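PDB 4E8H: glutathione S-transferase from Bombyx mori, which binds glutathione as a homodimeric delta/epsilon-class transferase and probably catalyses its conjugation to electrophilic substrates. Local coordinates for residues P14-R19 against K210-F215; C18-M23 against I165-T170; K8-P13 against I35-M40; A25-L30 against E197-D202. All coordinates share one frame; numbering follows the deposited sequence.

Interaction 1. Residues P14-R19 against K210-F215; sequences PSPPCR and KMLASF. With GSH (glutathione), chain F.
Pro14 meets Met211 and Leu212 in a contact made almost wholly of apolar packing. The CB of Pro14 lies 3.9 Å from CB of Met211, the two side chains crossing at about a right angle, and the same proline CB stands 4.1 Å from CG of Leu212. The rigid, puckered pyrrolidine ring of Pro14 suits this turn, presenting CB and CG as a compact apolar surface. Leu212 sends its CD1 branch furthest in: CD1 lies 3.5 Å from O of Pro14, touches CG of Pro16 at 4.2 Å and reaches the edge of the Arg19 guanidinium, 3.6 Å from NH1 and near the plane of the group. Cutting Leu212 back to an alanine would remove both methyl branches and would probably open a gap between Pro14, Pro16 and the NH1 edge of Arg19. The contact joins the start of helix 16-27, in the thioredoxin-like domain, to the last turns of helix 201-213 near the C-terminus.

Polar bonds run within each segment. Arg19 NH1 donates to Pro14 O over 3.0 Å, the acceptor lying in the guanidinium plane while the donor sits above the carbonyl plane; a bend at chi3 (53°) folds the arginine back to that oxygen, and NH2 continues to Asp205 in a salt bridge. On the pocket side, Ser15 occupies the N-cap position of helix 16-27, and its OG lies 3.6 Å from SG2 of glutathione.

Interaction 2. Residues C18-M23 against I165-T170; sequences CRAVMM and IVVTIT
Val167 drives one methyl against Arg19 and the other against Ala20 and Met23, forming the close part of this contact. Its CG1 sits over one face of the guanidinium, offset toward the rim and 3.6 Å from NH2 of Arg19. With CG2 beside its backbone N and CG1 anti to it (chi1 173°), the valine splits its methyls between the two neighbours: CG2 comes within 3.8 Å of N of Ala20 and 3.7 Å of CE of Met23. The small alanine suits the point where the backbones come nearest, its CA 6.5 Å from CA of Val167. The axes of 18-23 and 165-170 approach to 9.4 Å at 125° between their N-to-C directions, where helix 16-27 of the thioredoxin-like domain meets helix 160-174 of the all-helical domain.

The packing is slacker at the margins, although every touching residue there is buried and neither margin faces solvent. CE of Met23 lies 4.1 Å from CG1 of Val166, and CG2 of Thr170 stays 4.2 Å from NH2 of Arg19. Asp205, on helix 201-213, which holds Arg19 by its salt bridge, is also hydrogen-bonded to OG1 of Thr170. A leucine in place of Arg19 is likely to leave Asp205 without its cationic mate and Val167 CG1 without the flat group it covers.

Interaction 3. Residues K8-P13 against I35-M40; sequences KLYYLP and ITTNIM
Ile35 is gripped through both of its backbone polar atoms by the neighbouring strand. Its N donates to O of Leu9 at 2.9 Å, with a nearly straight N-H...O angle of 170°, and its O accepts from N of Tyr11 at 3.1 Å. A third bond, Thr37 N to Tyr11 O, carries the parallel pairing just past the end of strand 32-36. This is the pairing of the two parallel strands in the beta-alpha-beta unit 7-11, 16-27, 32-36 of the thioredoxin-like domain, the helix forming the crossover. Thr37 also gives its OG1 proton to Ile35 O, reaching it from the face of the carbonyl plane opposite to Tyr11 N, so two donors hold that oxygen.

Packing spreads from this backbone. Tyr10 and Ile35 lie side by side on one face of the sheet, and CD1 of Ile35 rests over the tyrosine ring in a CH-pi contact, 4.0 Å from its centroid. A beta-branched isoleucine suits the extended backbone of a strand; its CG1 stands anti to the carbonyl carbon (chi1 -53°) and the branch runs on extended (chi2 161°), bringing CD1 over the ring. Thr37 OG1 meets the same ring at its edge. Tyr11 instead turns its ring edge to the Ile35-Thr36 peptide.

Beyond the strands, Leu12 packs on the segment leading to the glutathione pocket: its CG lies 3.2 Å from O of Thr37, and its CD1 stands 3.8 Å from CG1 of Ile39.

Interaction 4. Residues A25-L30 against E197-D202; sequences ARVLEL and EPYGYD
Tyr199 lays its ring against the last turn of helix 16-27 and buries more area here than any other residue. CA of Val27 lies over one ring face, offset toward the rim and 3.9 Å from the ring centroid, in a CH-pi contact. From the same residue, CG2 comes 3.7 Å from CG of Tyr199, and the two side chains cross at about a right angle. A flat aromatic suits this place because it can lie against both the backbone and the methyl of a beta-branched residue.

Arg26, the next largest contributor, contacts mainly backbone. Its CB lies 3.3 Å from O of Tyr199, and bends at chi2 (-74°) and chi3 (-69°) fold the chain so that one guanidinium face covers the Tyr199-Gly200 peptide, with NH2 3.5 Å from N of Gly200. Gly200 has a positive phi, and a side chain there would collide with Arg26 NH1.

Each segment also marks a helix boundary. Glu29, with positive phi, ends helix 16-27 in a Schellman motif, while Gly200 is the N-cap of helix 201-213. The contact thus sets the C-terminal end of helix 16-27 against the link between helices 183-196 and 201-213, with Leu196 of the former touching Val27 and Ile204 of the latter touching Arg26.

How the interactions relate
Helix 16-27 ties the four contacts together: interactions 1, 2 and 4 follow one another along it, and interaction 3 pairs the strands that precede and follow it. Centres of interactions 1 and 2 are about 10 Å apart, those of 2 and 4 about 11 Å, and those of 1 and 4 about 17 Å. Helix 201-213 serves interactions 1 and 4, its end facing the helix start and its beginning facing the helix end, consistent with the two running antiparallel. Cys18 SG packs on Tyr11 and Leu12, linking interaction 3 to 1 and 2. In these contacts the sheet domain, which holds glutathione, meets the helical domain along helix 16-27.

Interaction 1. Residues P14-R19 against K210-F215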
loop_
_atom_site.group_PDB
_atom_site.type_symbol
_atom_site.label_atom_id
_atom_site.label_comp_id
_atom_site.label_asym_id
_atom_site.label_seq_id
_atom_site.Cartn_x
_atom_site.Cartn_y
_atom_site.Cartn_z
ATOM N N PRO B 14 -15.454 15.072 -0.310
ATOM C CA PRO B 14 -15.619 14.024 -1.328
ATOM C C PRO B 14 -14.413 13.091 -1.523
ATOM O O PRO B 14 -14.549 12.053 -2.175
ATOM C CB PRO B 14 -15.892 14.809 -2.620
ATOM C CG PRO B 14 -15.582 16.247 -2.325
ATOM C CD PRO B 14 -15.091 16.368 -0.918
ATOM N N SER B 15 -13.259 13.460 -0.971
ATOM C CA SER B 15 -12.018 12.697 -1.140
ATOM C C SER B 15 -12.117 11.256 -0.604
ATOM O O SER B 15 -12.344 11.061 0.591
ATOM C CB SER B 15 -10.863 13.447 -0.473
ATOM O OG SER B 15 -9.732 12.614 -0.287
ATOM N N PRO B 16 -11.953 10.246 -1.488
ATOM C CA PRO B 16 -12.034 8.847 -1.041
ATOM C C PRO B 16 -11.128 8.471 0.152
ATOM O O PRO B 16 -11.632 7.885 1.114
ATOM C CB PRO B 16 -11.679 8.047 -2.301
ATOM C CG PRO B 16 -12.091 8.934 -3.423
ATOM C CD PRO B 16 -11.818 10.340 -2.956
ATOM N N PRO B 17 -9.814 8.803 0.104
ATOM C CA PRO B 17 -8.984 8.483 1.271
ATOM C C PRO B 17 -9.410 9.189 2.565
ATOM O O PRO B 17 -9.341 8.578 3.633
ATOM C CB PRO B 17 -7.576 8.922 0.840
ATOM C CG PRO B 17 -7.785 9.861 -0.287
ATOM C CD PRO B 17 -8.994 9.348 -0.995
ATOM N N CYS B 18 -9.847 10.447 2.475
ATOM C CA CYS B 18 -10.367 11.161 3.646
ATOM C C CYS B 18 -11.573 10.438 4.249
ATOM O O CYS B 18 -11.673 10.296 5.468
ATOM C CB CYS B 18 -10.725 12.610 3.295
ATOM S SG CYS B 18 -9.302 13.633 2.827
ATOM N N ARG B 19 -12.467 9.966 3.381
ATOM C CA ARG B 19 -13.682 9.268 3.800
ATOM C C ARG B 19 -13.410 7.943 4.522
ATOM O O ARG B 19 -14.110 7.606 5.476
ATOM C CB ARG B 19 -14.609 9.062 2.602
ATOM C CG ARG B 19 -15.321 10.340 2.159
ATOM C CD ARG B 19 -15.657 10.326 0.674
ATOM N NE ARG B 19 -16.396 9.131 0.274
ATOM C CZ ARG B 19 -16.653 8.791 -0.986
ATOM N NH1 ARG B 19 -16.234 9.555 -1.988
ATOM N NH2 ARG B 19 -17.329 7.683 -1.248
ATOM N N LYS B 210 -21.788 11.231 -3.743
ATOM C CA LYS B 210 -22.718 12.054 -4.513
ATOM C C LYS B 210 -22.066 13.335 -5.021
ATOM O O LYS B 210 -22.362 13.786 -6.128
ATOM C CB LYS B 210 -23.957 12.381 -3.685
ATOM C CG LYS B 210 -24.990 11.262 -3.658
ATOM C CD LYS B 210 -25.919 11.401 -2.466
ATOM C CE LYS B 210 -26.529 12.792 -2.402
ATOM N NZ LYS B 210 -27.063 13.108 -1.046
ATOM N N MET B 211 -21.177 13.906 -4.208
ATOM C CA MET B 211 -20.404 15.085 -4.600
ATOM C C MET B 211 -19.505 14.800 -5.801
ATOM O O MET B 211 -19.459 15.593 -6.745
ATOM C CB MET B 211 -19.575 15.604 -3.425
ATOM C CG MET B 211 -20.394 16.277 -2.340
ATOM S SD MET B 211 -19.384 16.619 -0.891
ATOM C CE MET B 211 -20.543 17.516 0.140
ATOM N N LEU B 212 -18.798 13.670 -5.765
ATOM C CA LEU B 212 -18.023 13.213 -6.916
ATOM C C LEU B 212 -18.934 12.948 -8.116
ATOM O O LEU B 212 -18.574 13.258 -9.255
ATOM C CB LEU B 212 -17.216 11.952 -6.575
ATOM C CG LEU B 212 -16.004 12.050 -5.639
ATOM C CD1 LEU B 212 -15.489 10.661 -5.286
ATOM C CD2 LEU B 212 -14.884 12.904 -6.234
ATOM N N ALA B 213 -20.116 12.389 -7.853
ATOM C CA ALA B 213 -21.061 12.020 -8.911
ATOM C C ALA B 213 -21.665 13.220 -9.645
ATOM O O ALA B 213 -22.096 13.088 -10.792
ATOM C CB ALA B 213 -22.163 11.120 -8.358
ATOM N N SER B 214 -21.695 14.382 -8.991
ATOM C CA SER B 214 -22.213 15.600 -9.617
ATOM C C SER B 214 -21.351 16.041 -10.806
ATOM O O SER B 214 -21.806 16.808 -11.657
ATOM C CB SER B 214 -22.365 16.731 -8.593
ATOM O OG SER B 214 -21.112 17.131 -8.068
ATOM N N PHE B 215 -20.116 15.540 -10.862
ATOM C CA PHE B 215 -19.219 15.797 -11.989
ATOM C C PHE B 215 -19.584 14.987 -13.241
ATOM O O PHE B 215 -19.082 15.269 -14.332
ATOM C CB PHE B 215 -17.758 15.557 -11.586
ATOM C CG PHE B 215 -17.205 16.607 -10.661
ATOM C CD1 PHE B 215 -16.518 17.707 -11.168
ATOM C CD2 PHE B 215 -17.372 16.500 -9.282
ATOM C CE1 PHE B 215 -16.004 18.685 -10.316
ATOM C CE2 PHE B 215 -16.864 17.472 -8.421
ATOM C CZ PHE B 215 -16.178 18.566 -8.939
HETATM N N1 GSH F . -2.497 7.307 -1.300
HETATM C CA1 GSH F . -2.955 8.522 -0.649
HETATM C C1 GSH F . -3.794 8.156 0.543
HETATM O O11 GSH F . -4.345 7.036 0.609
HETATM O O12 GSH F . -3.948 8.965 1.485
HETATM C CB1 GSH F . -3.771 9.360 -1.631
HETATM C CG1 GSH F . -3.733 10.841 -1.258
HETATM C CD1 GSH F . -4.089 11.716 -2.441
HETATM O OE1 GSH F . -3.538 11.461 -3.714
HETATM N N2 GSH F . -4.932 12.723 -2.214
HETATM C CA2 GSH F . -5.266 13.693 -3.245
HETATM C C2 GSH F . -4.398 14.909 -3.124
HETATM O O2 GSH F . -3.956 15.301 -1.846
HETATM C CB2 GSH F . -6.730 14.097 -3.114
HETATM S SG2 GSH F . -7.869 12.722 -3.420
HETATM N N3 GSH F . -4.083 15.566 -4.242
HETATM C CA3 GSH F . -3.388 16.844 -4.228
HETATM C C3 GSH F . -1.884 16.688 -4.284
HETATM O O31 GSH F . -1.354 15.571 -4.091
HETATM O O32 GSH F . -1.146 17.671 -4.524
#

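Interaction 2. Residues C18-M23 against I165-T170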
loop_
_atom_site.group_PDB
_atom_site.type_symbol
_atom_site.label_atom_id
_atom_site.label_comp_id
_atom_site.label_asym_id
_atom_site.label_seq_id
_atom_site.Cartn_x
_atom_site.Cartn_y
_atom_site.Cartn_z
ATOM N N CYS B 18 -9.847 10.447 2.475
ATOM C CA CYS B 18 -10.367 11.161 3.646
ATOM C C CYS B 18 -11.573 10.438 4.249
ATOM O O CYS B 18 -11.673 10.296 5.468
ATOM C CB CYS B 18 -10.725 12.610 3.295
ATOM S SG CYS B 18 -9.302 13.633 2.827
ATOM N N ARG B 19 -12.467 9.966 3.381
ATOM C CA ARG B 19 -13.682 9.268 3.800
ATOM C C ARG B 19 -13.410 7.943 4.522
ATOM O O ARG B 19 -14.110 7.606 5.476
ATOM C CB ARG B 19 -14.609 9.062 2.602
ATOM C CG ARG B 19 -15.321 10.340 2.159
ATOM C CD ARG B 19 -15.657 10.326 0.674
ATOM N NE ARG B 19 -16.396 9.131 0.274
ATOM C CZ ARG B 19 -16.653 8.791 -0.986
ATOM N NH1 ARG B 19 -16.234 9.555 -1.988
ATOM N NH2 ARG B 19 -17.329 7.683 -1.248
ATOM N N ALA B 20 -12.395 7.205 4.072
ATOM C CA ALA B 20 -11.976 5.972 4.744
ATOM C C ALA B 20 -11.483 6.259 6.164
ATOM O O ALA B 20 -11.821 5.532 7.102
ATOM C CB ALA B 20 -10.901 5.255 3.933
ATOM N N VAL B 21 -10.695 7.323 6.314
ATOM C CA VAL B 21 -10.195 7.736 7.625
ATOM C C VAL B 21 -11.342 8.160 8.548
ATOM O O VAL B 21 -11.399 7.731 9.704
ATOM C CB VAL B 21 -9.141 8.875 7.522
ATOM C CG1 VAL B 21 -8.769 9.400 8.908
ATOM C CG2 VAL B 21 -7.896 8.392 6.792
ATOM N N MET B 22 -12.252 8.982 8.026
ATOM C CA MET B 22 -13.355 9.541 8.818
ATOM C C MET B 22 -14.283 8.465 9.380
ATOM O O MET B 22 -14.714 8.557 10.529
ATOM C CB MET B 22 -14.150 10.570 8.003
ATOM C CG MET B 22 -13.397 11.873 7.749
ATOM S SD MET B 22 -14.064 12.834 6.373
ATOM C CE MET B 22 -15.410 13.696 7.176
ATOM N N MET B 23 -14.580 7.448 8.573
ATOM C CA MET B 23 -15.397 6.322 9.026
ATOM C C MET B 23 -14.652 5.430 10.021
ATOM O O MET B 23 -15.266 4.892 10.942
ATOM C CB MET B 23 -15.913 5.495 7.844
ATOM C CG MET B 23 -17.051 6.151 7.066
ATOM S SD MET B 23 -17.844 5.061 5.859
ATOM C CE MET B 23 -16.520 4.799 4.682
ATOM N N ILE B 165 -12.027 -0.228 1.295
ATOM C CA ILE B 165 -12.551 -0.850 0.079
ATOM C C ILE B 165 -13.995 -0.395 -0.199
ATOM O O ILE B 165 -14.345 -0.110 -1.349
ATOM C CB ILE B 165 -12.407 -2.404 0.122
ATOM C CG1 ILE B 165 -10.931 -2.797 -0.048
ATOM C CG2 ILE B 165 -13.269 -3.074 -0.952
ATOM C CD1 ILE B 165 -10.600 -4.246 0.307
ATOM N N VAL B 166 -14.810 -0.295 0.854
ATOM C CA VAL B 166 -16.221 0.097 0.710
ATOM C C VAL B 166 -16.409 1.508 0.125
ATOM O O VAL B 166 -17.420 1.775 -0.526
ATOM C CB VAL B 166 -17.041 -0.103 2.029
ATOM C CG1 VAL B 166 -16.981 1.126 2.933
ATOM C CG2 VAL B 166 -18.490 -0.465 1.716
ATOM N N VAL B 167 -15.434 2.392 0.345
ATOM C CA VAL B 167 -15.467 3.733 -0.243
ATOM C C VAL B 167 -15.538 3.645 -1.774
ATOM O O VAL B 167 -16.339 4.339 -2.407
ATOM C CB VAL B 167 -14.254 4.598 0.203
ATOM C CG1 VAL B 167 -14.221 5.921 -0.554
ATOM C CG2 VAL B 167 -14.302 4.857 1.705
ATOM N N THR B 168 -14.713 2.772 -2.346
ATOM C CA THR B 168 -14.650 2.564 -3.791
ATOM C C THR B 168 -15.946 1.970 -4.336
ATOM O O THR B 168 -16.429 2.375 -5.400
ATOM C CB THR B 168 -13.436 1.680 -4.160
ATOM O OG1 THR B 168 -12.234 2.416 -3.912
ATOM C CG2 THR B 168 -13.464 1.265 -5.630
ATOM N N ILE B 169 -16.502 1.015 -3.599
ATOM C CA ILE B 169 -17.751 0.373 -3.987
ATOM C C ILE B 169 -18.904 1.371 -3.871
ATOM O O ILE B 169 -19.795 1.392 -4.726
ATOM C CB ILE B 169 -18.000 -0.934 -3.179
ATOM C CG1 ILE B 169 -16.818 -1.908 -3.343
ATOM C CG2 ILE B 169 -19.312 -1.602 -3.588
ATOM C CD1 ILE B 169 -16.446 -2.258 -4.795
ATOM N N THR B 170 -18.867 2.214 -2.838
ATOM C CA THR B 170 -19.833 3.306 -2.703
ATOM C C THR B 170 -19.752 4.262 -3.900
ATOM O O THR B 170 -20.786 4.646 -4.455
ATOM C CB THR B 170 -19.654 4.084 -1.376
ATOM O OG1 THR B 170 -19.803 3.185 -0.269
ATOM C CG2 THR B 170 -20.696 5.199 -1.244
#

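Interaction 3. Residues K8-P13 against I35-M40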
loop_
_atom_site.group_PDB
_atom_site.type_symbol
_atom_site.label_atom_id
_atom_site.label_comp_id
_atom_site.label_asym_id
_atom_site.label_seq_id
_atom_site.Cartn_x
_atom_site.Cartn_y
_atom_site.Cartn_z
ATOM N N LYS B 8 -6.620 16.160 14.607
ATOM C CA LYS B 8 -6.951 17.016 13.475
ATOM C C LYS B 8 -6.805 16.253 12.168
ATOM O O LYS B 8 -5.879 15.454 12.005
ATOM C CB LYS B 8 -6.076 18.272 13.468
ATOM C CG LYS B 8 -6.429 19.272 14.564
ATOM C CD LYS B 8 -5.457 20.441 14.612
ATOM C CE LYS B 8 -5.677 21.271 15.872
ATOM N NZ LYS B 8 -4.711 22.400 15.984
ATOM N N LEU B 9 -7.731 16.492 11.246
ATOM C CA LEU B 9 -7.650 15.903 9.917
ATOM C C LEU B 9 -7.819 16.966 8.842
ATOM O O LEU B 9 -8.872 17.600 8.742
ATOM C CB LEU B 9 -8.690 14.788 9.734
ATOM C CG LEU B 9 -8.486 13.904 8.497
ATOM C CD1 LEU B 9 -7.364 12.892 8.726
ATOM C CD2 LEU B 9 -9.777 13.199 8.105
ATOM N N TYR B 10 -6.769 17.163 8.052
ATOM C CA TYR B 10 -6.830 18.032 6.881
ATOM C C TYR B 10 -7.439 17.215 5.747
ATOM O O TYR B 10 -6.927 16.149 5.403
ATOM C CB TYR B 10 -5.437 18.571 6.534
ATOM C CG TYR B 10 -4.859 19.443 7.631
ATOM C CD1 TYR B 10 -5.000 20.830 7.595
ATOM C CD2 TYR B 10 -4.196 18.877 8.722
ATOM C CE1 TYR B 10 -4.482 21.632 8.610
ATOM C CE2 TYR B 10 -3.680 19.669 9.742
ATOM C CZ TYR B 10 -3.825 21.044 9.678
ATOM O OH TYR B 10 -3.311 21.826 10.687
ATOM N N TYR B 11 -8.545 17.702 5.187
ATOM C CA TYR B 11 -9.407 16.869 4.347
ATOM C C TYR B 11 -10.262 17.672 3.360
ATOM O O TYR B 11 -10.255 18.906 3.373
ATOM C CB TYR B 11 -10.343 16.051 5.256
ATOM C CG TYR B 11 -11.654 16.756 5.567
ATOM C CD1 TYR B 11 -12.877 16.168 5.242
ATOM C CD2 TYR B 11 -11.670 18.025 6.157
ATOM C CE1 TYR B 11 -14.086 16.819 5.510
ATOM C CE2 TYR B 11 -12.869 18.686 6.421
ATOM C CZ TYR B 11 -14.073 18.075 6.099
ATOM O OH TYR B 11 -15.260 18.721 6.367
ATOM N N LEU B 12 -10.993 16.951 2.511
ATOM C CA LEU B 12 -12.150 17.483 1.789
ATOM C C LEU B 12 -13.235 16.408 1.789
ATOM O O LEU B 12 -12.920 15.225 1.635
ATOM C CB LEU B 12 -11.790 17.860 0.350
ATOM C CG LEU B 12 -10.945 19.111 0.100
ATOM C CD1 LEU B 12 -10.526 19.173 -1.362
ATOM C CD2 LEU B 12 -11.682 20.388 0.509
ATOM N N PRO B 13 -14.514 16.803 1.957
ATOM C CA PRO B 13 -15.587 15.802 2.082
ATOM C C PRO B 13 -15.682 14.719 0.979
ATOM O O PRO B 13 -15.955 13.563 1.311
ATOM C CB PRO B 13 -16.864 16.656 2.131
ATOM C CG PRO B 13 -16.410 17.965 2.676
ATOM C CD PRO B 13 -15.026 18.179 2.125
ATOM N N ILE B 35 -10.470 19.936 9.229
ATOM C CA ILE B 35 -10.008 21.204 8.678
ATOM C C ILE B 35 -10.054 21.143 7.157
ATOM O O ILE B 35 -9.244 20.456 6.526
ATOM C CB ILE B 35 -8.580 21.570 9.165
ATOM C CG1 ILE B 35 -8.502 21.521 10.697
ATOM C CG2 ILE B 35 -8.166 22.950 8.638
ATOM C CD1 ILE B 35 -7.089 21.417 11.253
ATOM N N THR B 36 -11.020 21.857 6.586
ATOM C CA THR B 36 -11.189 21.953 5.140
ATOM C C THR B 36 -9.901 22.456 4.494
ATOM O O THR B 36 -9.378 23.510 4.866
ATOM C CB THR B 36 -12.374 22.881 4.782
ATOM O OG1 THR B 36 -13.588 22.320 5.299
ATOM C CG2 THR B 36 -12.511 23.054 3.272
ATOM N N THR B 37 -9.384 21.681 3.545
ATOM C CA THR B 37 -8.147 22.032 2.860
ATOM C C THR B 37 -8.384 22.095 1.353
ATOM O O THR B 37 -8.417 21.071 0.665
ATOM C CB THR B 37 -6.993 21.070 3.230
ATOM O OG1 THR B 37 -6.821 21.062 4.654
ATOM C CG2 THR B 37 -5.685 21.507 2.576
ATOM N N ASN B 38 -8.553 23.322 0.867
ATOM C CA ASN B 38 -8.905 23.600 -0.518
ATOM C C ASN B 38 -7.722 23.383 -1.461
ATOM O O ASN B 38 -6.839 24.237 -1.574
ATOM C CB ASN B 38 -9.427 25.040 -0.627
ATOM C CG ASN B 38 -10.298 25.272 -1.851
ATOM O OD1 ASN B 38 -10.099 24.669 -2.907
ATOM N ND2 ASN B 38 -11.267 26.171 -1.716
ATOM N N ILE B 39 -7.715 22.226 -2.123
ATOM C CA ILE B 39 -6.681 21.867 -3.099
ATOM C C ILE B 39 -6.652 22.862 -4.252
ATOM O O ILE B 39 -5.587 23.362 -4.622
ATOM C CB ILE B 39 -6.893 20.429 -3.659
ATOM C CG1 ILE B 39 -6.882 19.371 -2.538
ATOM C CG2 ILE B 39 -5.891 20.099 -4.776
ATOM C CD1 ILE B 39 -5.737 19.522 -1.507
ATOM N N MET B 40 -7.832 23.144 -4.806
ATOM C CA MET B 40 -7.995 24.111 -5.895
ATOM C C MET B 40 -7.278 25.435 -5.629
ATOM O O MET B 40 -6.602 25.964 -6.512
ATOM C CB MET B 40 -9.482 24.370 -6.171
ATOM C CG MET B 40 -10.233 23.186 -6.765
ATOM S SD MET B 40 -9.707 22.768 -8.441
ATOM C CE MET B 40 -10.497 24.067 -9.395
HETATM O O HOH W 1 -15.162 21.373 8.238
#

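Interaction 4. Residues A25-L30 against E197-D202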
loop_
_atom_site.group_PDB
_atom_site.type_symbol
_atom_site.label_atom_id
_atom_site.label_comp_id
_atom_site.label_asym_id
_atom_site.label_seq_id
_atom_site.Cartn_x
_atom_site.Cartn_y
_atom_site.Cartn_z
ATOM N N ALA B 25 -12.400 6.496 12.184
ATOM C CA ALA B 25 -12.441 7.274 13.424
ATOM C C ALA B 25 -13.791 7.186 14.138
ATOM O O ALA B 25 -13.839 7.152 15.370
ATOM C CB ALA B 25 -12.079 8.725 13.152
ATOM N N ARG B 26 -14.880 7.153 13.370
ATOM C CA ARG B 26 -16.218 7.011 13.947
ATOM C C ARG B 26 -16.400 5.657 14.630
ATOM O O ARG B 26 -16.901 5.592 15.756
ATOM C CB ARG B 26 -17.304 7.233 12.889
ATOM C CG ARG B 26 -17.444 8.683 12.430
ATOM C CD ARG B 26 -18.121 9.552 13.483
ATOM N NE ARG B 26 -19.532 9.205 13.645
ATOM C CZ ARG B 26 -20.528 9.767 12.965
ATOM N NH1 ARG B 26 -20.281 10.718 12.070
ATOM N NH2 ARG B 26 -21.776 9.379 13.184
ATOM N N VAL B 27 -15.982 4.586 13.955
ATOM C CA VAL B 27 -16.074 3.224 14.500
ATOM C C VAL B 27 -15.266 3.089 15.796
ATOM O O VAL B 27 -15.662 2.365 16.713
ATOM C CB VAL B 27 -15.647 2.152 13.456
ATOM C CG1 VAL B 27 -15.586 0.756 14.076
ATOM C CG2 VAL B 27 -16.604 2.148 12.278
ATOM N N LEU B 28 -14.147 3.807 15.867
ATOM C CA LEU B 28 -13.296 3.830 17.055
ATOM C C LEU B 28 -13.758 4.869 18.076
ATOM O O LEU B 28 -13.191 4.966 19.169
ATOM C CB LEU B 28 -11.839 4.100 16.664
ATOM C CG LEU B 28 -11.112 3.033 15.840
ATOM C CD1 LEU B 28 -9.852 3.607 15.224
ATOM C CD2 LEU B 28 -10.789 1.797 16.676
ATOM N N GLU B 29 -14.778 5.642 17.704
ATOM C CA GLU B 29 -15.383 6.668 18.567
ATOM C C GLU B 29 -14.401 7.783 18.952
ATOM O O GLU B 29 -14.350 8.226 20.103
ATOM C CB GLU B 29 -16.058 6.032 19.795
ATOM C CG GLU B 29 -17.136 5.010 19.430
ATOM C CD GLU B 29 -17.736 4.303 20.633
ATOM O OE1 GLU B 29 -17.007 4.048 21.617
ATOM O OE2 GLU B 29 -18.943 3.988 20.588
ATOM N N LEU B 30 -13.629 8.224 17.962
ATOM C CA LEU B 30 -12.716 9.351 18.111
ATOM C C LEU B 30 -13.303 10.541 17.367
ATOM O O LEU B 30 -13.660 10.419 16.192
ATOM C CB LEU B 30 -11.339 9.010 17.525
ATOM C CG LEU B 30 -10.570 7.795 18.056
ATOM C CD1 LEU B 30 -9.463 7.388 17.092
ATOM C CD2 LEU B 30 -9.997 8.068 19.440
ATOM N N GLU B 197 -23.653 2.117 9.325
ATOM C CA GLU B 197 -24.723 3.113 9.483
ATOM C C GLU B 197 -24.777 3.790 10.861
ATOM O O GLU B 197 -25.111 4.973 10.940
ATOM C CB GLU B 197 -26.101 2.556 9.098
ATOM C CG GLU B 197 -26.312 2.326 7.596
ATOM C CD GLU B 197 -26.254 3.592 6.740
ATOM O OE1 GLU B 197 -26.038 4.708 7.268
ATOM O OE2 GLU B 197 -26.426 3.461 5.511
ATOM N N PRO B 198 -24.452 3.056 11.949
ATOM C CA PRO B 198 -24.362 3.778 13.221
ATOM C C PRO B 198 -23.076 4.605 13.333
ATOM O O PRO B 198 -22.871 5.289 14.339
ATOM C CB PRO B 198 -24.366 2.655 14.273
ATOM C CG PRO B 198 -24.703 1.391 13.533
ATOM C CD PRO B 198 -24.246 1.608 12.135
ATOM N N TYR B 199 -22.232 4.552 12.304
ATOM C CA TYR B 199 -20.940 5.235 12.326
ATOM C C TYR B 199 -20.754 6.234 11.179
ATOM O O TYR B 199 -19.639 6.440 10.692
ATOM C CB TYR B 199 -19.805 4.206 12.358
ATOM C CG TYR B 199 -19.860 3.284 13.558
ATOM C CD1 TYR B 199 -19.587 3.761 14.841
ATOM C CD2 TYR B 199 -20.190 1.936 13.413
ATOM C CE1 TYR B 199 -19.637 2.924 15.947
ATOM C CE2 TYR B 199 -20.243 1.087 14.517
ATOM C CZ TYR B 199 -19.964 1.590 15.780
ATOM O OH TYR B 199 -20.012 0.760 16.877
ATOM N N GLY B 200 -21.854 6.853 10.756
ATOM C CA GLY B 200 -21.807 7.947 9.791
ATOM C C GLY B 200 -21.637 7.554 8.334
ATOM O O GLY B 200 -21.111 8.338 7.540
ATOM N N TYR B 201 -22.096 6.358 7.975
ATOM C CA TYR B 201 -21.973 5.896 6.596
ATOM C C TYR B 201 -22.615 6.867 5.591
ATOM O O TYR B 201 -22.010 7.181 4.565
ATOM C CB TYR B 201 -22.514 4.472 6.409
ATOM C CG TYR B 201 -22.442 4.027 4.970
ATOM C CD1 TYR B 201 -23.571 4.056 4.160
ATOM C CD2 TYR B 201 -21.232 3.621 4.404
ATOM C CE1 TYR B 201 -23.510 3.674 2.834
ATOM C CE2 TYR B 201 -21.160 3.237 3.073
ATOM C CZ TYR B 201 -22.303 3.269 2.293
ATOM O OH TYR B 201 -22.249 2.888 0.973
ATOM N N ASP B 202 -23.827 7.338 5.891
ATOM C CA ASP B 202 -24.526 8.275 5.002
ATOM C C ASP B 202 -23.873 9.647 4.964
ATOM O O ASP B 202 -23.638 10.191 3.884
ATOM C CB ASP B 202 -26.004 8.429 5.376
ATOM C CG ASP B 202 -26.776 9.290 4.376
ATOM O OD1 ASP B 202 -27.477 8.719 3.515
ATOM O OD2 ASP B 202 -26.675 10.537 4.442
#